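Local coordinates for protein YCGM (Escherichia coli, PDB 1NR9) that is of unknown function but belongs to the fumarylacetoacetate hydrolase (FAH) family and carries a magnesium ion bound by acidic side chains, at residues E72-V77 and A101-L106; S68-V73 and V198-S203; P49-C54 and A125-C130. One frame throughout, in Å; residues are numbered along the deposited sequence.

Interaction 1 (E72-V77 and A101-L106). With MG (magnesium ion), chain E.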
ATOM      1  N   GLU A  72      -0.135  15.249  10.502  1.00 32.16           N
ATOM      2  CA  GLU A  72      -1.578  15.149  10.559  1.00 31.97           C
ATOM      3  C   GLU A  72      -1.876  14.251  11.742  1.00 29.20           C
ATOM      4  O   GLU A  72      -1.703  13.038  11.648  1.00 32.27           O
ATOM      5  CB  GLU A  72      -2.152  14.493   9.295  1.00 35.98           C
ATOM      6  CG  GLU A  72      -2.048  15.292   8.002  1.00 42.40           C
ATOM      7  CD  GLU A  72      -2.853  14.657   6.864  1.00 46.56           C
ATOM      8  OE1 GLU A  72      -2.831  15.195   5.732  1.00 47.34           O
ATOM      9  OE2 GLU A  72      -3.512  13.619   7.109  1.00 48.40           O
ATOM     10  N   VAL A  73      -2.288  14.820  12.867  1.00 24.93           N
ATOM     11  CA  VAL A  73      -2.616  13.967  14.005  1.00 20.98           C
ATOM     12  C   VAL A  73      -3.939  13.318  13.621  1.00 19.60           C
ATOM     13  O   VAL A  73      -4.796  13.968  13.017  1.00 18.15           O
ATOM     14  CB  VAL A  73      -2.787  14.770  15.326  1.00 19.50           C
ATOM     15  CG1 VAL A  73      -3.966  15.709  15.227  1.00 14.80           C
ATOM     16  CG2 VAL A  73      -2.950  13.800  16.500  1.00 16.22           C
ATOM     17  N   GLU A  74      -4.091  12.037  13.940  1.00 17.38           N
ATOM     18  CA  GLU A  74      -5.309  11.322  13.596  1.00 17.83           C
ATOM     19  C   GLU A  74      -5.597  10.197  14.592  1.00 20.67           C
ATOM     20  O   GLU A  74      -4.689   9.681  15.260  1.00 20.11           O
ATOM     21  CB  GLU A  74      -5.195  10.724  12.171  1.00 18.21           C
ATOM     22  CG  GLU A  74      -4.778  11.717  11.043  1.00 16.86           C
ATOM     23  CD  GLU A  74      -5.016  11.175   9.624  1.00 15.53           C
ATOM     24  OE1 GLU A  74      -5.643  10.099   9.490  1.00 16.64           O
ATOM     25  OE2 GLU A  74      -4.589  11.828   8.634  1.00 14.60           O
ATOM     26  N   LEU A  75      -6.873   9.836  14.699  1.00 20.81           N
ATOM     27  CA  LEU A  75      -7.300   8.747  15.565  1.00 19.36           C
ATOM     28  C   LEU A  75      -7.046   7.423  14.821  1.00 20.10           C
ATOM     29  O   LEU A  75      -7.498   7.236  13.683  1.00 17.17           O
ATOM     30  CB  LEU A  75      -8.792   8.860  15.886  1.00 17.69           C
ATOM     31  CG  LEU A  75      -9.273   7.682  16.744  1.00 17.65           C
ATOM     32  CD1 LEU A  75      -8.587   7.738  18.111  1.00 18.18           C
ATOM     33  CD2 LEU A  75     -10.777   7.723  16.901  1.00 18.01           C
ATOM     34  N   ALA A  76      -6.335   6.513  15.478  1.00 20.25           N
ATOM     35  CA  ALA A  76      -5.990   5.223  14.896  1.00 18.92           C
ATOM     36  C   ALA A  76      -6.812   4.105  15.489  1.00 20.32           C
ATOM     37  O   ALA A  76      -6.845   3.921  16.710  1.00 20.77           O
ATOM     38  CB  ALA A  76      -4.514   4.933  15.109  1.00 18.60           C
ATOM     39  N   VAL A  77      -7.467   3.349  14.614  1.00 20.42           N
ATOM     40  CA  VAL A  77      -8.294   2.228  15.039  1.00 17.22           C
ATOM     41  C   VAL A  77      -7.560   0.956  14.632  1.00 18.97           C
ATOM     42  O   VAL A  77      -7.148   0.809  13.474  1.00 15.96           O
ATOM     43  CB  VAL A  77      -9.687   2.272  14.353  1.00 16.22           C
ATOM     44  CG1 VAL A  77     -10.589   1.174  14.910  1.00 16.73           C
ATOM     45  CG2 VAL A  77     -10.325   3.636  14.552  1.00 14.82           C
ATOM     46  N   ALA A 101      -1.920   8.643  15.693  1.00 25.13           N
ATOM     47  CA  ALA A 101      -0.910   8.567  14.661  1.00 26.38           C
ATOM     48  C   ALA A 101      -0.695   9.901  13.976  1.00 28.43           C
ATOM     49  O   ALA A 101      -1.450  10.864  14.163  1.00 28.82           O
ATOM     50  CB  ALA A 101      -1.304   7.528  13.626  1.00 25.40           C
ATOM     51  N   LEU A 102       0.366   9.943  13.188  1.00 26.96           N
ATOM     52  CA  LEU A 102       0.687  11.109  12.408  1.00 24.14           C
ATOM     53  C   LEU A 102       0.675  10.588  10.992  1.00 25.55           C
ATOM     54  O   LEU A 102       1.425   9.673  10.650  1.00 23.28           O
ATOM     55  CB  LEU A 102       2.077  11.645  12.746  1.00 21.81           C
ATOM     56  CG  LEU A 102       2.275  12.356  14.081  1.00 18.81           C
ATOM     57  CD1 LEU A 102       3.625  13.071  14.066  1.00 14.71           C
ATOM     58  CD2 LEU A 102       1.155  13.367  14.293  1.00 16.79           C
ATOM     59  N   ASP A 103      -0.216  11.137  10.184  1.00 27.90           N
ATOM     60  CA  ASP A 103      -0.308  10.753   8.792  1.00 27.14           C
ATOM     61  C   ASP A 103       0.705  11.677   8.139  1.00 27.89           C
ATOM     62  O   ASP A 103       0.364  12.687   7.531  1.00 32.47           O
ATOM     63  CB  ASP A 103      -1.734  10.997   8.285  1.00 28.06           C
ATOM     64  CG  ASP A 103      -1.883  10.809   6.785  1.00 28.66           C
ATOM     65  OD1 ASP A 103      -1.040  10.115   6.167  1.00 26.93           O
ATOM     66  OD2 ASP A 103      -2.868  11.352   6.233  1.00 28.71           O
ATOM     67  N   LEU A 104       1.970  11.342   8.337  1.00 24.75           N
ATOM     68  CA  LEU A 104       3.069  12.105   7.786  1.00 24.07           C
ATOM     69  C   LEU A 104       2.943  12.115   6.274  1.00 24.93           C
ATOM     70  O   LEU A 104       2.768  11.061   5.663  1.00 27.15           O
ATOM     71  CB  LEU A 104       4.385  11.459   8.192  1.00 24.03           C
ATOM     72  CG  LEU A 104       5.163  12.154   9.302  1.00 22.52           C
ATOM     73  CD1 LEU A 104       4.223  12.807  10.299  1.00 21.27           C
ATOM     74  CD2 LEU A 104       6.067  11.120   9.971  1.00 23.21           C
ATOM     75  N   THR A 105       3.034  13.297   5.670  1.00 25.35           N
ATOM     76  CA  THR A 105       2.907  13.406   4.229  1.00 25.31           C
ATOM     77  C   THR A 105       3.850  14.414   3.585  1.00 25.83           C
ATOM     78  O   THR A 105       4.164  15.448   4.171  1.00 27.28           O
ATOM     79  CB  THR A 105       1.440  13.745   3.831  1.00 25.03           C
ATOM     80  OG1 THR A 105       1.438  14.642   2.714  1.00 26.09           O
ATOM     81  CG2 THR A 105       0.691  14.373   4.988  1.00 23.44           C
ATOM     82  N   LEU A 106       4.316  14.085   2.382  1.00 25.31           N
ATOM     83  CA  LEU A 106       5.203  14.961   1.616  1.00 27.43           C
ATOM     84  C   LEU A 106       4.338  15.870   0.717  1.00 30.86           C
ATOM     85  O   LEU A 106       4.108  15.545  -0.459  1.00 28.17           O
ATOM     86  CB  LEU A 106       6.145  14.118   0.747  1.00 23.89           C
ATOM     87  CG  LEU A 106       7.227  13.308   1.475  1.00 21.81           C
ATOM     88  CD1 LEU A 106       8.014  12.473   0.473  1.00 15.98           C
ATOM     89  CD2 LEU A 106       8.171  14.260   2.215  1.00 19.87           C
TER
HETATM   90 MG    MG E 301      -4.957  12.480   5.583  0.95 23.22          MG
HETATM   91  O   HOH W   1      -5.257  10.365   6.945  1.00 23.11           O
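Glu72 and Asp103 meet at a magnesium ion, each giving it one carboxylate oxygen: OE2 of Glu72 lies 2.4 Å from the metal and OD2 of Asp103 2.5 Å. The two side chains run alongside each other in the same direction, yet their carboxylate planes stand 89° apart. The shared metal accounts for these two oxygens lying so close, and a water is its third ligand here. Asp103 reaches the metal with CG anti to its backbone N (chi1 172°), while the longer Glu72 arrives on a chain extended beyond CG. Lys124 forms a salt bridge with Glu72 OE1 and a hydrogen bond with Asp103 OD2; Lys48 forms a salt bridge with Asp103 OD1. The Glu74 side chain crosses that of Asp103 with the carboxylate planes 87° apart, the facing oxygens both acceptors, while Glu74 OE1 is held by the backbone N of Gly193.

Behind the site, strands 69-79 and 95-102 run antiparallel in the mixed sheet of this FAH-family fold. Glu74 and Ala101 form a hydrogen-bonded pair, with Glu74 N 2.9 Å from Ala101 O and Ala101 N 3.0 Å from Glu74 O. Past the strand end, Asp103 N donates to a lone pair of Glu72 O at 2.8 Å, in the carbonyl plane, and Asp103 centres an inverse gamma turn. Val73 and Leu102, branched and apolar, pack on the other sheet face, Val73 CB 4.3 Å from Leu102 CD2.

Interaction 2 (S68-V73 and V198-S203). With MG (magnesium ion), chain E.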
ATOM      1  N   SER A  68       8.946  19.814   1.888  1.00 29.74           N
ATOM      2  CA  SER A  68       8.389  19.852   3.240  1.00 28.74           C
ATOM      3  C   SER A  68       7.639  18.579   3.620  1.00 26.22           C
ATOM      4  O   SER A  68       7.090  17.876   2.770  1.00 25.42           O
ATOM      5  CB  SER A  68       7.450  21.049   3.408  1.00 30.95           C
ATOM      6  OG  SER A  68       6.246  20.837   2.694  1.00 32.16           O
ATOM      7  N   VAL A  69       7.610  18.316   4.920  1.00 24.06           N
ATOM      8  CA  VAL A  69       6.955  17.145   5.479  1.00 21.53           C
ATOM      9  C   VAL A  69       5.906  17.648   6.458  1.00 23.35           C
ATOM     10  O   VAL A  69       6.251  18.318   7.427  1.00 22.56           O
ATOM     11  CB  VAL A  69       7.997  16.267   6.232  1.00 16.51           C
ATOM     12  CG1 VAL A  69       7.343  15.022   6.807  1.00 13.25           C
ATOM     13  CG2 VAL A  69       9.118  15.884   5.275  1.00 16.69           C
ATOM     14  N   HIS A  70       4.634  17.337   6.210  1.00 24.51           N
ATOM     15  CA  HIS A  70       3.569  17.783   7.104  1.00 26.55           C
ATOM     16  C   HIS A  70       3.106  16.752   8.118  1.00 28.86           C
ATOM     17  O   HIS A  70       3.300  15.550   7.936  1.00 28.91           O
ATOM     18  CB  HIS A  70       2.367  18.271   6.311  1.00 26.64           C
ATOM     19  CG  HIS A  70       2.576  19.606   5.674  1.00 28.92           C
ATOM     20  ND1 HIS A  70       1.537  20.360   5.168  1.00 28.97           N
ATOM     21  CD2 HIS A  70       3.707  20.309   5.431  1.00 28.77           C
ATOM     22  CE1 HIS A  70       2.020  21.470   4.639  1.00 28.01           C
ATOM     23  NE2 HIS A  70       3.334  21.463   4.785  1.00 31.55           N
ATOM     24  N   HIS A  71       2.501  17.239   9.197  1.00 31.77           N
ATOM     25  CA  HIS A  71       1.999  16.368  10.249  1.00 36.29           C
ATOM     26  C   HIS A  71       0.473  16.397  10.233  1.00 35.40           C
ATOM     27  O   HIS A  71      -0.138  17.431   9.959  1.00 36.34           O
ATOM     28  CB  HIS A  71       2.501  16.829  11.623  1.00 40.92           C
ATOM     29  CG  HIS A  71       2.160  18.251  11.941  1.00 52.26           C
ATOM     30  ND1 HIS A  71       3.069  19.282  11.818  1.00 56.34           N
ATOM     31  CD2 HIS A  71       0.991  18.827  12.316  1.00 55.71           C
ATOM     32  CE1 HIS A  71       2.476  20.427  12.100  1.00 59.01           C
ATOM     33  NE2 HIS A  71       1.214  20.179  12.405  1.00 58.42           N
ATOM     34  N   GLU A  72      -0.135  15.249  10.502  1.00 32.16           N
ATOM     35  CA  GLU A  72      -1.578  15.149  10.559  1.00 31.97           C
ATOM     36  C   GLU A  72      -1.876  14.251  11.742  1.00 29.20           C
ATOM     37  O   GLU A  72      -1.703  13.038  11.648  1.00 32.27           O
ATOM     38  CB  GLU A  72      -2.152  14.493   9.295  1.00 35.98           C
ATOM     39  CG  GLU A  72      -2.048  15.292   8.002  1.00 42.40           C
ATOM     40  CD  GLU A  72      -2.853  14.657   6.864  1.00 46.56           C
ATOM     41  OE1 GLU A  72      -2.831  15.195   5.732  1.00 47.34           O
ATOM     42  OE2 GLU A  72      -3.512  13.619   7.109  1.00 48.40           O
ATOM     43  N   VAL A  73      -2.288  14.820  12.867  1.00 24.93           N
ATOM     44  CA  VAL A  73      -2.616  13.967  14.005  1.00 20.98           C
ATOM     45  C   VAL A  73      -3.939  13.318  13.621  1.00 19.60           C
ATOM     46  O   VAL A  73      -4.796  13.968  13.017  1.00 18.15           O
ATOM     47  CB  VAL A  73      -2.787  14.770  15.326  1.00 19.50           C
ATOM     48  CG1 VAL A  73      -3.966  15.709  15.227  1.00 14.80           C
ATOM     49  CG2 VAL A  73      -2.950  13.800  16.500  1.00 16.22           C
ATOM     50  N   VAL A 198      -3.070  21.373   9.854  1.00 33.03           N
ATOM     51  CA  VAL A 198      -1.945  20.603   9.321  1.00 32.47           C
ATOM     52  C   VAL A 198      -0.774  21.522   9.027  1.00 30.92           C
ATOM     53  O   VAL A 198      -0.942  22.524   8.347  1.00 35.41           O
ATOM     54  CB  VAL A 198      -2.340  19.909   8.009  1.00 32.70           C
ATOM     55  CG1 VAL A 198      -1.135  19.236   7.391  1.00 31.02           C
ATOM     56  CG2 VAL A 198      -3.443  18.906   8.278  1.00 32.17           C
ATOM     57  N   GLY A 199       0.413  21.182   9.520  1.00 33.07           N
ATOM     58  CA  GLY A 199       1.570  22.029   9.275  1.00 30.44           C
ATOM     59  C   GLY A 199       2.826  21.284   8.862  1.00 30.63           C
ATOM     60  O   GLY A 199       2.807  20.067   8.697  1.00 32.02           O
ATOM     61  N   PRO A 200       3.941  21.998   8.673  1.00 29.05           N
ATOM     62  CA  PRO A 200       5.214  21.399   8.275  1.00 27.01           C
ATOM     63  C   PRO A 200       6.069  21.047   9.488  1.00 25.47           C
ATOM     64  O   PRO A 200       6.026  21.743  10.499  1.00 24.58           O
ATOM     65  CB  PRO A 200       5.846  22.501   7.443  1.00 25.94           C
ATOM     66  CG  PRO A 200       5.494  23.701   8.247  1.00 24.49           C
ATOM     67  CD  PRO A 200       4.014  23.463   8.567  1.00 27.55           C
ATOM     68  N   LEU A 201       6.830  19.963   9.370  1.00 24.23           N
ATOM     69  CA  LEU A 201       7.724  19.489  10.419  1.00 26.51           C
ATOM     70  C   LEU A 201       9.164  19.751   9.992  1.00 31.55           C
ATOM     71  O   LEU A 201       9.481  19.700   8.794  1.00 33.35           O
ATOM     72  CB  LEU A 201       7.562  17.993  10.635  1.00 23.82           C
ATOM     73  CG  LEU A 201       6.555  17.486  11.661  1.00 23.19           C
ATOM     74  CD1 LEU A 201       6.749  15.987  11.816  1.00 22.85           C
ATOM     75  CD2 LEU A 201       6.766  18.180  12.995  1.00 21.64           C
ATOM     76  N   GLN A 202      10.038  20.026  10.961  1.00 33.80           N
ATOM     77  CA  GLN A 202      11.438  20.287  10.655  1.00 37.64           C
ATOM     78  C   GLN A 202      12.354  19.633  11.673  1.00 38.30           C
ATOM     79  O   GLN A 202      11.997  19.497  12.849  1.00 39.32           O
ATOM     80  CB  GLN A 202      11.701  21.788  10.606  1.00 39.73           C
ATOM     81  CG  GLN A 202      10.793  22.510   9.646  1.00 49.82           C
ATOM     82  CD  GLN A 202      11.319  23.868   9.276  1.00 56.57           C
ATOM     83  OE1 GLN A 202      11.704  24.656  10.142  1.00 63.10           O
ATOM     84  NE2 GLN A 202      11.337  24.159   7.981  1.00 61.53           N
ATOM     85  N   SER A 203      13.532  19.217  11.211  1.00 39.07           N
ATOM     86  CA  SER A 203      14.507  18.569  12.078  1.00 38.59           C
ATOM     87  C   SER A 203      14.701  19.404  13.330  1.00 37.94           C
ATOM     88  O   SER A 203      14.833  20.629  13.262  1.00 38.42           O
ATOM     89  CB  SER A 203      15.840  18.414  11.350  1.00 39.16           C
ATOM     90  OG  SER A 203      15.658  17.754  10.107  1.00 45.62           O
TER
HETATM   91 MG    MG E 301      -4.957  12.480   5.583  0.95 23.22          MG
HETATM   92  O   HOH W   2       9.853  19.872   6.225  1.00 23.61           O
HETATM   93  O   HOH W   1      -5.257  10.365   6.945  1.00 23.11           O
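Val198 lays its CG1 methyl 3.7 Å from ND1 of His70, the two side chains crossing at about a right angle, where the weakly bonded strand 199-201 joins the edge of the large mixed sheet of the domain. Strand 199-201 passes strand 69-71 with the short axes 4.2 Å apart and their directions 120° from each other, a splayed antiparallel pairing. The other methyl of Val198, CG2, packs against CG of Glu72 at 3.9 Å, so the two methyls of this beta-branched residue reach His70 and the aliphatic stem of a metal ligand.

Gly199 follows, threaded between two imidazoles. With no side chain of its own, it lets the His71 ring come down on bare backbone, the Gly199 N lying over one face of that ring. The ring gets there because CG of His71 sits between the backbone N and the carbonyl carbon (chi1 56°). A face of the His70 ring is covered in turn by Gly199 C and by Pro200 N, both toward the rim. His71 N donates to Gly199 O, though the place of that oxygen is less sure.

Pro200, with no amide proton to give, sits in the non-hydrogen-bonded pair with His70; its CB touches CD2 of His70 at 3.7 Å. Leu201 then turns CG to the edge of the His71 ring, 3.9 Å from ND1. Its amide N donates to Val69 O nearly along the C=O axis, and a water joins the pair again, donating to Leu201 O at 2.6 Å and accepting from Val69 N at 3.0 Å.

Interaction 3 (P49-C54 and A125-C130)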
ATOM      1  N   PRO A  49       2.031   1.342   3.636  1.00 14.84           N
ATOM      2  CA  PRO A  49       2.532  -0.029   3.806  1.00 13.84           C
ATOM      3  C   PRO A  49       3.192  -0.287   5.157  1.00 13.49           C
ATOM      4  O   PRO A  49       3.407   0.637   5.925  1.00 14.39           O
ATOM      5  CB  PRO A  49       3.497  -0.168   2.643  1.00 10.90           C
ATOM      6  CG  PRO A  49       4.144   1.216   2.628  1.00  9.35           C
ATOM      7  CD  PRO A  49       2.933   2.133   2.779  1.00 11.88           C
ATOM      8  N   GLU A  50       3.508  -1.546   5.437  1.00 15.02           N
ATOM      9  CA  GLU A  50       4.134  -1.946   6.696  1.00 19.40           C
ATOM     10  C   GLU A  50       5.407  -1.145   6.945  1.00 21.17           C
ATOM     11  O   GLU A  50       5.752  -0.798   8.081  1.00 21.06           O
ATOM     12  CB  GLU A  50       4.476  -3.435   6.652  1.00 22.88           C
ATOM     13  CG  GLU A  50       4.843  -4.040   7.991  1.00 28.40           C
ATOM     14  CD  GLU A  50       5.167  -5.526   7.882  1.00 36.11           C
ATOM     15  OE1 GLU A  50       4.510  -6.224   7.070  1.00 39.24           O
ATOM     16  OE2 GLU A  50       6.067  -6.000   8.617  1.00 40.22           O
ATOM     17  N   THR A  51       6.096  -0.836   5.860  1.00 22.53           N
ATOM     18  CA  THR A  51       7.322  -0.094   5.954  1.00 22.60           C
ATOM     19  C   THR A  51       7.136   1.288   6.565  1.00 21.15           C
ATOM     20  O   THR A  51       8.058   1.810   7.185  1.00 22.83           O
ATOM     21  CB  THR A  51       7.946   0.064   4.573  1.00 24.62           C
ATOM     22  OG1 THR A  51       8.139  -1.225   3.989  1.00 29.12           O
ATOM     23  CG2 THR A  51       9.278   0.750   4.683  1.00 30.23           C
ATOM     24  N   ALA A  52       5.955   1.882   6.407  1.00 17.64           N
ATOM     25  CA  ALA A  52       5.728   3.232   6.918  1.00 15.76           C
ATOM     26  C   ALA A  52       5.366   3.335   8.404  1.00 15.56           C
ATOM     27  O   ALA A  52       5.289   4.428   8.963  1.00 13.83           O
ATOM     28  CB  ALA A  52       4.673   3.924   6.075  1.00 12.43           C
ATOM     29  N   LEU A  53       5.150   2.194   9.038  1.00 15.20           N
ATOM     30  CA  LEU A  53       4.796   2.141  10.449  1.00 15.96           C
ATOM     31  C   LEU A  53       6.024   2.306  11.334  1.00 18.15           C
ATOM     32  O   LEU A  53       7.093   1.780  11.011  1.00 18.56           O
ATOM     33  CB  LEU A  53       4.147   0.790  10.758  1.00 15.60           C
ATOM     34  CG  LEU A  53       2.685   0.584  10.356  1.00 17.30           C
ATOM     35  CD1 LEU A  53       2.276  -0.879  10.473  1.00 14.47           C
ATOM     36  CD2 LEU A  53       1.834   1.464  11.257  1.00 17.53           C
ATOM     37  N   CYS A  54       5.882   3.029  12.447  1.00 19.58           N
ATOM     38  CA  CYS A  54       6.995   3.196  13.376  1.00 21.50           C
ATOM     39  C   CYS A  54       6.565   3.711  14.739  1.00 21.84           C
ATOM     40  O   CYS A  54       5.520   4.337  14.882  1.00 23.00           O
ATOM     41  CB  CYS A  54       8.068   4.113  12.794  1.00 24.01           C
ATOM     42  SG  CYS A  54       7.546   5.791  12.566  1.00 32.76           S
ATOM     43  N   ALA A 125       3.245   7.304   1.382  1.00 19.68           N
ATOM     44  CA  ALA A 125       3.674   5.992   1.845  1.00 19.12           C
ATOM     45  C   ALA A 125       5.154   5.775   2.083  1.00 18.60           C
ATOM     46  O   ALA A 125       5.567   4.642   2.324  1.00 19.31           O
ATOM     47  CB  ALA A 125       3.143   4.916   0.893  1.00 15.06           C
ATOM     48  N   PHE A 126       5.953   6.839   2.025  1.00 20.60           N
ATOM     49  CA  PHE A 126       7.401   6.702   2.235  1.00 20.93           C
ATOM     50  C   PHE A 126       7.711   6.051   3.585  1.00 20.58           C
ATOM     51  O   PHE A 126       6.820   5.887   4.420  1.00 19.64           O
ATOM     52  CB  PHE A 126       8.111   8.066   2.119  1.00 19.44           C
ATOM     53  CG  PHE A 126       7.581   9.114   3.055  1.00 17.78           C
ATOM     54  CD1 PHE A 126       6.523   9.935   2.676  1.00 16.54           C
ATOM     55  CD2 PHE A 126       8.123   9.260   4.330  1.00 13.74           C
ATOM     56  CE1 PHE A 126       6.005  10.893   3.562  1.00 17.60           C
ATOM     57  CE2 PHE A 126       7.617  10.205   5.215  1.00 16.87           C
ATOM     58  CZ  PHE A 126       6.552  11.026   4.833  1.00 15.37           C
ATOM     59  N   ASP A 127       8.967   5.671   3.791  1.00 23.02           N
ATOM     60  CA  ASP A 127       9.364   5.008   5.032  1.00 24.61           C
ATOM     61  C   ASP A 127       9.023   5.805   6.273  1.00 26.01           C
ATOM     62  O   ASP A 127       9.235   7.014   6.328  1.00 28.52           O
ATOM     63  CB  ASP A 127      10.868   4.713   5.042  1.00 26.89           C
ATOM     64  CG  ASP A 127      11.287   3.738   3.961  1.00 27.16           C
ATOM     65  OD1 ASP A 127      10.428   2.970   3.483  1.00 26.79           O
ATOM     66  OD2 ASP A 127      12.487   3.729   3.602  1.00 29.95           O
ATOM     67  N   ASN A 128       8.504   5.117   7.281  1.00 27.02           N
ATOM     68  CA  ASN A 128       8.152   5.767   8.535  1.00 28.04           C
ATOM     69  C   ASN A 128       7.329   7.011   8.292  1.00 25.71           C
ATOM     70  O   ASN A 128       7.663   8.087   8.781  1.00 26.05           O
ATOM     71  CB  ASN A 128       9.414   6.143   9.306  1.00 31.37           C
ATOM     72  CG  ASN A 128      10.386   5.005   9.393  1.00 34.17           C
ATOM     73  OD1 ASN A 128      11.140   4.759   8.459  1.00 39.08           O
ATOM     74  ND2 ASN A 128      10.362   4.282  10.508  1.00 37.67           N
ATOM     75  N   SER A 129       6.253   6.864   7.531  1.00 24.23           N
ATOM     76  CA  SER A 129       5.376   7.989   7.229  1.00 23.40           C
ATOM     77  C   SER A 129       4.136   7.841   8.089  1.00 23.19           C
ATOM     78  O   SER A 129       3.111   8.478   7.828  1.00 21.17           O
ATOM     79  CB  SER A 129       4.966   7.966   5.765  1.00 20.25           C
ATOM     80  OG  SER A 129       4.162   6.827   5.510  1.00 22.47           O
ATOM     81  N   CYS A 130       4.242   6.982   9.103  1.00 23.03           N
ATOM     82  CA  CYS A 130       3.135   6.715  10.007  1.00 22.23           C
ATOM     83  C   CYS A 130       3.579   6.381  11.433  1.00 20.19           C
ATOM     84  O   CYS A 130       3.480   5.234  11.873  1.00 21.04           O
ATOM     85  CB  CYS A 130       2.287   5.571   9.457  1.00 21.31           C
ATOM     86  SG  CYS A 130       0.688   5.383  10.262  1.00 31.48           S
TER
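Groups of the facing loop gather at Ala52 O, among them the amide of Cys130, in a weak and strongly bent bond with N 2.8 Å away (121° at the hydrogen), and the CA-H of Asn128, whose CA lies at 3.2 Å. Asn128 has a left-handed backbone conformation (phi 49°), which asparagine tolerates well, and this probably helps the loop bend round the carbonyl. One residue earlier, Thr51 O takes a weak but nearly straight bond from Asn128 N, 3.3 Å long.

The small methyl of Ala52 lets the loop come this near, its CB facing the Ser129 side chain and the carbonyl of Phe126. Ser129 OG is itself held by the carbonyl of Lys124, at the end of helix 121-124, and the CB of Ser129 lies over the centre of the Phe126 ring.

Here a 3-10 turn at 50-52 leads straight into strand 53-55, which joins strand 130-137 in parallel through the Leu53-Cys130 bridge, within the larger beta sheet of the FAH domain. Cys54 N completes it with a weak bond to Cys130 O, and on the side that Leu53 and Cys130 share, CD2 of Leu53 is 4.2 Å from SG of Cys130. Cys54, the next residue, lays SG beside CB of Asn128 at 3.8 Å.

Toward the dimer interface, Pro49 CD rests on Ala125 CB at 3.4 Å. There Thr51 OG1 bonds to Lys20 of the second subunit, and Asp127 OD1 accepts from the backbone N of Thr183 of the second subunit.

How the interactions relate
All three contacts reach one mixed sheet. Interactions 1 and 2 start from the same strand, 69-79, share Glu72 and Val73, and have centres about 10 Å apart; Thr105 O and His70 N, 2.8 Å apart, probably form a hydrogen bond between them. Interaction 3 has its centre about 11 Å from interaction 1, touching it where Leu104 and Leu106 pack on Ser129 and Phe126, and about 15 Å from interaction 2. Along the chain, interaction 1 is nested inside the loop closed by interaction 3, whereas interactions 2 and 3 interleave. Interaction 1, buried and centred about 3 Å from the centre of the chain, carries both protein ligands of the magnesium ion; interaction 3 reaches the second subunit.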